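Local coordinates for transcriptional regulator, Crp/Fnr family (Eubacterium rectale ATCC 33656, PDB 3DV8), which probably regulates transcription as a dimeric Crp/Fnr-family protein, pairing a cyclic-nucleotide-binding-type sensor domain with a helix-turn-helix domain expected to bind DNA, at residues Q54-I59 with E96-T101; G46-K51 with L103-A108; T68-F73 with F133-W138. One frame throughout, in Å; residues are numbered along the deposited sequence.

Interaction 1 (Q54-I59 with E96-T101); sequences QLRTYI and EAEKDT
With CG anti to the backbone N (chi1 -171°) and the chain extended beyond it, Gln54 reaches across to Glu98 and Lys99 with the two ends of its side-chain amide. Its NE2 donates to Glu98 OE1 over 2.6 Å in a nearly straight bond (166°), coming from above a carboxylate plane turned 71° from the amide. Its OE1 receives Lys99 NZ at 2.7 Å, the ammonium standing above the amide plane. The backbone N of Gln54 adds a bond to Thr101 OG1 (3.1 Å), a hydroxyl that donates to Lys99 O. Arg56 N meets Glu96 O at 2.8 Å in the antiparallel pairing. The Arg56 guanidinium edge makes a weak salt bridge, NH1 to Glu96 OE2 (3.3 Å), while its face lies over the Tyr58 ring. Second-shell groups hold these charges in place: Thr68 takes Arg56 NE, Glu66 pairs with Arg56 NH1, Arg71 with Glu98 and Glu163 with Lys99. A leucine in place of Gln54 would probably leave Lys99 NZ and Glu98 OE1 without the amide that joins them. In this jelly-roll domain the amide thus links a carboxylate and an ammonium that each have an oppositely charged partner, so the charges are probably largely balanced.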
# COMPACT_ATOMS: atom_id res chain seq x y z
N GLN A 54 15.41 5.10 -15.37
CA GLN A 54 14.78 5.36 -14.08
C GLN A 54 13.34 5.89 -14.26
O GLN A 54 13.14 6.89 -14.96
CB GLN A 54 15.64 6.36 -13.30
CG GLN A 54 15.23 6.58 -11.84
CD GLN A 54 16.14 7.57 -11.13
OE1 GLN A 54 17.37 7.47 -11.20
NE2 GLN A 54 15.54 8.51 -10.42
N LEU A 55 12.38 5.17 -13.67
CA LEU A 55 10.95 5.51 -13.70
C LEU A 55 10.49 5.85 -12.30
O LEU A 55 11.03 5.36 -11.30
CB LEU A 55 10.10 4.36 -14.26
CG LEU A 55 10.40 3.87 -15.68
CD1 LEU A 55 9.43 2.73 -16.04
CD2 LEU A 55 10.31 5.01 -16.72
N ARG A 56 9.46 6.69 -12.23
CA ARG A 56 8.90 7.16 -10.98
C ARG A 56 7.37 6.99 -10.96
O ARG A 56 6.67 7.63 -11.76
CB ARG A 56 9.24 8.64 -10.87
CG ARG A 56 8.80 9.31 -9.58
CD ARG A 56 8.32 10.72 -9.85
NE ARG A 56 7.69 11.29 -8.66
CZ ARG A 56 6.96 12.40 -8.63
NH1 ARG A 56 6.66 13.05 -9.74
NH2 ARG A 56 6.46 12.81 -7.47
N THR A 57 6.88 6.13 -10.05
CA THR A 57 5.45 5.91 -9.84
C THR A 57 5.01 6.85 -8.72
O THR A 57 5.59 6.83 -7.65
CB THR A 57 5.13 4.46 -9.51
OG1 THR A 57 5.52 3.66 -10.62
CG2 THR A 57 3.62 4.27 -9.25
N TYR A 58 4.00 7.67 -9.00
CA TYR A 58 3.48 8.63 -8.03
C TYR A 58 1.97 8.83 -8.16
O TYR A 58 1.33 8.34 -9.11
CB TYR A 58 4.22 9.97 -8.16
CG TYR A 58 4.04 10.75 -9.46
CD1 TYR A 58 4.64 10.32 -10.66
CD2 TYR A 58 3.33 11.96 -9.47
CE1 TYR A 58 4.50 11.07 -11.85
CE2 TYR A 58 3.17 12.70 -10.66
CZ TYR A 58 3.77 12.25 -11.84
OH TYR A 58 3.61 12.99 -12.99
N ILE A 59 1.41 9.53 -7.18
CA ILE A 59 -0.00 9.86 -7.16
C ILE A 59 -0.14 11.37 -7.05
O ILE A 59 0.72 12.04 -6.50
CB ILE A 59 -0.78 9.09 -6.06
CG1 ILE A 59 -0.27 9.39 -4.64
CG2 ILE A 59 -0.72 7.59 -6.36
CD1 ILE A 59 -1.09 8.73 -3.54
N GLU A 96 6.29 8.06 -14.77
CA GLU A 96 7.06 8.90 -15.69
C GLU A 96 8.56 8.60 -15.63
O GLU A 96 9.05 8.10 -14.62
CB GLU A 96 6.80 10.38 -15.38
CG GLU A 96 7.39 10.87 -14.05
CD GLU A 96 7.08 12.31 -13.72
OE1 GLU A 96 6.14 12.90 -14.30
OE2 GLU A 96 7.78 12.86 -12.85
N ALA A 97 9.27 8.96 -16.71
CA ALA A 97 10.73 8.77 -16.81
C ALA A 97 11.48 9.91 -16.10
O ALA A 97 11.36 11.07 -16.50
CB ALA A 97 11.16 8.69 -18.29
N GLU A 98 12.25 9.58 -15.07
CA GLU A 98 13.11 10.56 -14.37
C GLU A 98 14.44 10.82 -15.07
O GLU A 98 15.07 11.85 -14.84
CB GLU A 98 13.39 10.15 -12.92
CG GLU A 98 12.23 10.40 -12.03
CD GLU A 98 12.60 10.14 -10.59
OE1 GLU A 98 13.02 9.00 -10.27
OE2 GLU A 98 12.43 11.09 -9.80
N LYS A 99 14.89 9.83 -15.85
CA LYS A 99 16.06 9.93 -16.72
C LYS A 99 15.63 9.30 -18.03
O LYS A 99 14.56 8.66 -18.07
CB LYS A 99 17.24 9.18 -16.12
CG LYS A 99 17.74 9.78 -14.81
CD LYS A 99 18.97 9.03 -14.31
CE LYS A 99 19.63 9.73 -13.14
NZ LYS A 99 18.79 9.68 -11.94
N ASP A 100 16.40 9.51 -19.10
CA ASP A 100 16.11 8.89 -20.41
C ASP A 100 16.14 7.39 -20.20
O ASP A 100 17.12 6.88 -19.68
CB ASP A 100 17.14 9.27 -21.47
CG ASP A 100 17.03 10.71 -21.93
OD1 ASP A 100 16.18 11.48 -21.42
OD2 ASP A 100 17.82 11.08 -22.82
N THR A 101 15.06 6.70 -20.60
CA THR A 101 14.92 5.27 -20.33
C THR A 101 14.62 4.41 -21.56
O THR A 101 13.78 4.77 -22.38
CB THR A 101 13.83 5.06 -19.26
OG1 THR A 101 14.12 5.88 -18.12
CG2 THR A 101 13.78 3.60 -18.81

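Interaction 2 (G46-K51 with L103-A108); sequences GLLLVK and LWIIPA
Trp104 and Leu49, paired on one face of the sheet, are brought together by different first torsions: CG of Trp104 is anti to its carbonyl carbon (chi1 -75°), while CG of Leu49 is anti to its backbone N (chi1 -177°). The two then run side by side, and Leu49 CD2 settles 3.6 Å from Trp104 CE3. Lys51, where the chain turns a corner, lays its aliphatic stem obliquely across the far part of the indole. Its CB stands 4.1 Å from the centroid of the six-membered ring of Trp104, an off-centre CH-pi contact, and the extended chain carries the ammonium onward.

On the other face, Leu48 works as a fork. Its CD2 touches Ile105 CG1 at 3.7 Å, the two side chains pointing the same way, and its CD1 meets Leu103 CD2 at 3.8 Å. Backbone bonds join the antiparallel strands, whose directions differ by 155°: Leu49 N binds Trp104 O at 2.9 Å, with the reverse bond beside it, and Ile106 N binds Leu47 O at 3.0 Å. At the far end Gly46 passes close to Ile106 O, where a side chain would collide with that carbonyl.

This is a central strand pair of one of the two sheets of the cupin-type jelly roll. Leu48 and Leu103 pack inward on Ile37 of strand 36-39, which belongs to the other sheet, whereas Leu47 and Ile106 meet Tyr111 of helix 108-117, the helix for which Pro107 takes the N-cap position. Strand 27-31 flanks the pair beside strand 101-107, and the short strand 77-78 flanks it beside strand 46-50.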
# COMPACT_ATOMS: atom_id res chain seq x y z
N GLY A 46 0.96 -1.72 -21.00
CA GLY A 46 1.43 -3.07 -20.69
C GLY A 46 2.49 -3.08 -19.61
O GLY A 46 2.76 -2.04 -19.01
N LEU A 47 3.07 -4.26 -19.37
CA LEU A 47 4.16 -4.39 -18.40
C LEU A 47 5.41 -3.81 -19.05
O LEU A 47 5.63 -4.02 -20.24
CB LEU A 47 4.41 -5.84 -17.97
CG LEU A 47 3.38 -6.45 -17.01
CD1 LEU A 47 2.03 -6.78 -17.67
CD2 LEU A 47 3.95 -7.69 -16.38
N LEU A 48 6.20 -3.07 -18.26
CA LEU A 48 7.43 -2.41 -18.75
C LEU A 48 8.63 -3.08 -18.10
O LEU A 48 8.66 -3.24 -16.89
CB LEU A 48 7.44 -0.91 -18.41
CG LEU A 48 6.17 -0.09 -18.67
CD1 LEU A 48 6.31 1.32 -18.14
CD2 LEU A 48 5.80 -0.08 -20.14
N LEU A 49 9.60 -3.50 -18.92
CA LEU A 49 10.87 -4.07 -18.44
C LEU A 49 11.90 -2.97 -18.73
O LEU A 49 12.12 -2.59 -19.89
CB LEU A 49 11.23 -5.37 -19.18
CG LEU A 49 12.50 -6.11 -18.73
CD1 LEU A 49 12.44 -6.53 -17.25
CD2 LEU A 49 12.77 -7.34 -19.61
N VAL A 50 12.49 -2.43 -17.66
CA VAL A 50 13.47 -1.36 -17.78
C VAL A 50 14.82 -1.96 -18.16
O VAL A 50 15.46 -2.61 -17.34
CB VAL A 50 13.57 -0.53 -16.45
CG1 VAL A 50 14.67 0.53 -16.52
CG2 VAL A 50 12.21 0.11 -16.10
N LYS A 51 15.23 -1.79 -19.42
CA LYS A 51 16.57 -2.22 -19.87
C LYS A 51 17.61 -1.31 -19.21
O LYS A 51 18.59 -1.80 -18.63
CB LYS A 51 16.73 -2.14 -21.40
CG LYS A 51 18.07 -2.71 -21.90
CD LYS A 51 18.35 -2.36 -23.36
CE LYS A 51 19.77 -2.75 -23.75
NZ LYS A 51 20.10 -2.32 -25.14
N LEU A 103 13.04 1.00 -22.60
CA LEU A 103 12.05 0.04 -22.12
C LEU A 103 11.67 -0.98 -23.20
O LEU A 103 11.83 -0.73 -24.39
CB LEU A 103 10.72 0.73 -21.75
CG LEU A 103 10.57 1.78 -20.66
CD1 LEU A 103 11.39 3.02 -20.95
CD2 LEU A 103 9.10 2.18 -20.57
N TRP A 104 11.19 -2.12 -22.72
CA TRP A 104 10.50 -3.11 -23.52
C TRP A 104 9.09 -3.11 -22.93
O TRP A 104 8.95 -3.00 -21.70
CB TRP A 104 11.07 -4.51 -23.38
CG TRP A 104 12.33 -4.74 -24.07
CD1 TRP A 104 12.53 -4.78 -25.40
CD2 TRP A 104 13.59 -5.04 -23.46
NE1 TRP A 104 13.85 -5.06 -25.68
CE2 TRP A 104 14.52 -5.22 -24.50
CE3 TRP A 104 14.02 -5.16 -22.12
CZ2 TRP A 104 15.87 -5.52 -24.25
CZ3 TRP A 104 15.37 -5.46 -21.88
CH2 TRP A 104 16.28 -5.64 -22.94
N ILE A 105 8.08 -3.22 -23.79
CA ILE A 105 6.69 -3.30 -23.36
C ILE A 105 6.10 -4.65 -23.81
O ILE A 105 6.21 -5.01 -24.98
CB ILE A 105 5.81 -2.16 -23.91
CG1 ILE A 105 6.49 -0.79 -23.73
CG2 ILE A 105 4.43 -2.19 -23.23
CD1 ILE A 105 5.63 0.39 -24.18
N ILE A 106 5.55 -5.41 -22.87
CA ILE A 106 4.82 -6.64 -23.16
C ILE A 106 3.37 -6.15 -23.15
O ILE A 106 2.91 -5.73 -22.09
CB ILE A 106 5.01 -7.74 -22.07
CG1 ILE A 106 6.49 -8.10 -21.91
CG2 ILE A 106 4.19 -8.99 -22.43
CD1 ILE A 106 6.73 -9.07 -20.77
N PRO A 107 2.66 -6.15 -24.31
CA PRO A 107 1.25 -5.71 -24.34
C PRO A 107 0.36 -6.39 -23.28
O PRO A 107 0.54 -7.59 -23.02
CB PRO A 107 0.80 -6.10 -25.76
CG PRO A 107 2.03 -5.98 -26.57
CD PRO A 107 3.13 -6.50 -25.66
N ALA A 108 -0.55 -5.62 -22.68
CA ALA A 108 -1.42 -6.07 -21.58
C ALA A 108 -2.29 -7.27 -21.94
O ALA A 108 -2.33 -8.24 -21.18
CB ALA A 108 -2.28 -4.93 -21.07

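Interaction 3 (T68-F73 with F133-W138); sequences TLYRLF and FSDVMW
Asp135 OD2 lies beside Tyr70, 3.9 Å from its CB, and is approached within its own helix by Arg132 NH1 in a long, weak ion pair. The carboxylate touches the root of the tyrosine side chain instead of its hydroxyl, its plane turned 44° from the ring. The backbone points Tyr70 CB at the helix; a chi1 of 55° sets CG between the backbone N and the carbonyl carbon and turns the ring so that its edge meets Val136. There Val136 CG2 lies near the ring plane, 4.4 Å from Tyr70 CD2. The same methyl rests 4.2 Å from Leu69 CB, so one valine branch bridges both strand residues.

Leu69 and Tyr70 form a classic beta bulge, both facing Thr57 of the neighbouring strand, and both come within reach of Val136. No hydrogen bond crosses between the segments, and the strand and helix axes approach to 7.6 Å, with 177 Å² buried in all.

Helix 119-145 is the long helix of the Crp/Fnr fold that pairs across the dimer. Phe133 stacks on Phe133 of the second subunit, and Met137 of that subunit, a selenomethionine in the crystal, packs on both Leu69 and Val136. Ser134 OG bonds to Ser88 O and Gln90 N of the second subunit.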
# COMPACT_ATOMS: atom_id res chain seq x y z
N THR A 68 5.84 10.42 -4.23
CA THR A 68 6.39 9.24 -4.92
C THR A 68 6.09 7.97 -4.12
O THR A 68 6.38 7.90 -2.93
CB THR A 68 7.94 9.34 -5.10
OG1 THR A 68 8.26 10.50 -5.87
CG2 THR A 68 8.53 8.10 -5.78
N LEU A 69 5.49 6.98 -4.79
CA LEU A 69 5.22 5.69 -4.17
C LEU A 69 6.50 4.85 -4.17
O LEU A 69 6.90 4.31 -3.14
CB LEU A 69 4.08 4.96 -4.89
CG LEU A 69 2.72 5.69 -4.91
CD1 LEU A 69 1.69 4.80 -5.57
CD2 LEU A 69 2.25 6.09 -3.52
N TYR A 70 7.15 4.75 -5.33
CA TYR A 70 8.40 4.01 -5.48
C TYR A 70 9.06 4.38 -6.79
O TYR A 70 8.45 5.03 -7.65
CB TYR A 70 8.15 2.49 -5.44
CG TYR A 70 7.13 2.02 -6.47
CD1 TYR A 70 7.53 1.67 -7.77
CD2 TYR A 70 5.77 1.94 -6.15
CE1 TYR A 70 6.60 1.27 -8.73
CE2 TYR A 70 4.82 1.52 -7.09
CZ TYR A 70 5.25 1.20 -8.39
OH TYR A 70 4.33 0.78 -9.33
N ARG A 71 10.31 3.95 -6.94
CA ARG A 71 11.09 4.12 -8.16
C ARG A 71 11.48 2.76 -8.73
O ARG A 71 11.70 1.80 -7.98
CB ARG A 71 12.33 4.96 -7.89
CG ARG A 71 12.07 6.45 -7.78
CD ARG A 71 13.29 7.15 -7.19
NE ARG A 71 13.41 8.57 -7.50
CZ ARG A 71 14.30 9.40 -6.93
NH1 ARG A 71 15.11 9.01 -5.95
NH2 ARG A 71 14.35 10.67 -7.32
N LEU A 72 11.54 2.69 -10.06
CA LEU A 72 11.96 1.51 -10.80
C LEU A 72 13.26 1.89 -11.54
O LEU A 72 13.34 2.95 -12.16
CB LEU A 72 10.87 1.08 -11.79
CG LEU A 72 9.48 0.74 -11.22
CD1 LEU A 72 8.55 0.42 -12.37
CD2 LEU A 72 9.53 -0.44 -10.24
N PHE A 73 14.27 1.01 -11.44
CA PHE A 73 15.61 1.21 -12.05
C PHE A 73 15.88 0.13 -13.11
O PHE A 73 14.96 -0.59 -13.51
CB PHE A 73 16.66 1.18 -10.94
CG PHE A 73 16.45 2.21 -9.89
CD1 PHE A 73 16.90 3.52 -10.08
CD2 PHE A 73 15.79 1.89 -8.70
CE1 PHE A 73 16.71 4.51 -9.11
CE2 PHE A 73 15.59 2.86 -7.70
CZ PHE A 73 16.05 4.18 -7.90
N PHE A 133 3.64 -3.64 -3.16
CA PHE A 133 2.82 -3.51 -1.94
C PHE A 133 3.78 -3.24 -0.78
O PHE A 133 3.55 -2.30 -0.01
CB PHE A 133 2.04 -4.82 -1.65
CG PHE A 133 0.79 -4.67 -0.77
CD1 PHE A 133 0.63 -3.65 0.19
CD2 PHE A 133 -0.20 -5.65 -0.86
CE1 PHE A 133 -0.52 -3.59 0.97
CE2 PHE A 133 -1.34 -5.60 -0.07
CZ PHE A 133 -1.50 -4.57 0.85
N SER A 134 4.85 -4.03 -0.68
CA SER A 134 5.88 -3.84 0.36
C SER A 134 6.54 -2.45 0.26
O SER A 134 6.73 -1.82 1.30
CB SER A 134 6.94 -4.95 0.33
OG SER A 134 6.37 -6.23 0.48
N ASP A 135 6.85 -1.98 -0.96
CA ASP A 135 7.42 -0.62 -1.18
C ASP A 135 6.50 0.46 -0.60
O ASP A 135 6.93 1.34 0.15
CB ASP A 135 7.63 -0.30 -2.68
CG ASP A 135 8.69 -1.16 -3.36
OD1 ASP A 135 9.58 -1.70 -2.67
OD2 ASP A 135 8.66 -1.28 -4.61
N VAL A 136 5.22 0.37 -0.97
CA VAL A 136 4.19 1.28 -0.46
C VAL A 136 3.99 1.16 1.07
O VAL A 136 3.67 2.16 1.72
CB VAL A 136 2.86 1.09 -1.24
CG1 VAL A 136 1.74 1.83 -0.59
CG2 VAL A 136 3.04 1.55 -2.70
N MSE A 137 4.18 -0.02 1.64
CA MSE A 137 4.10 -0.20 3.11
C MSE A 137 5.27 0.43 3.86
O MSE A 137 5.09 0.89 4.99
CB MSE A 137 3.90 -1.66 3.50
CG MSE A 137 2.54 -2.21 3.12
SE MSE A 137 1.13 -1.61 4.29
CE MSE A 137 0.89 0.03 3.63
N TRP A 138 6.47 0.42 3.25
CA TRP A 138 7.62 1.13 3.80
C TRP A 138 7.33 2.64 3.79
O TRP A 138 7.71 3.35 4.73
CB TRP A 138 8.93 0.81 3.05
CG TRP A 138 10.06 1.77 3.39
CD1 TRP A 138 10.84 1.75 4.52
CD2 TRP A 138 10.49 2.90 2.61
NE1 TRP A 138 11.75 2.80 4.48
CE2 TRP A 138 11.55 3.52 3.32
CE3 TRP A 138 10.08 3.45 1.37
CZ2 TRP A 138 12.22 4.66 2.83
CZ3 TRP A 138 10.74 4.59 0.89
CH2 TRP A 138 11.81 5.18 1.62

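Overall arrangement
Interactions 1 and 2 lie in the two facing sheets of one jelly roll, their centres about 14 Å apart, and strands 46-50 and 55-60 follow each other in the chain. The sheets meet where Leu55 CD1 packs 3.8 Å from Val50 CG2. Interaction 3, centred about 12 Å from interaction 1, uses the next strand of the same sheet. Arg71 joins these two through a 2.8 Å salt bridge from its NE to Glu98 OE1. Interactions 2 and 3 are centred about 18 Å apart. The sheet shared by interactions 1 and 3 touches both helix 172-179 of the helix-turn-helix region and the dimer helix 119-145, a placement consistent with coupling between domains in this family.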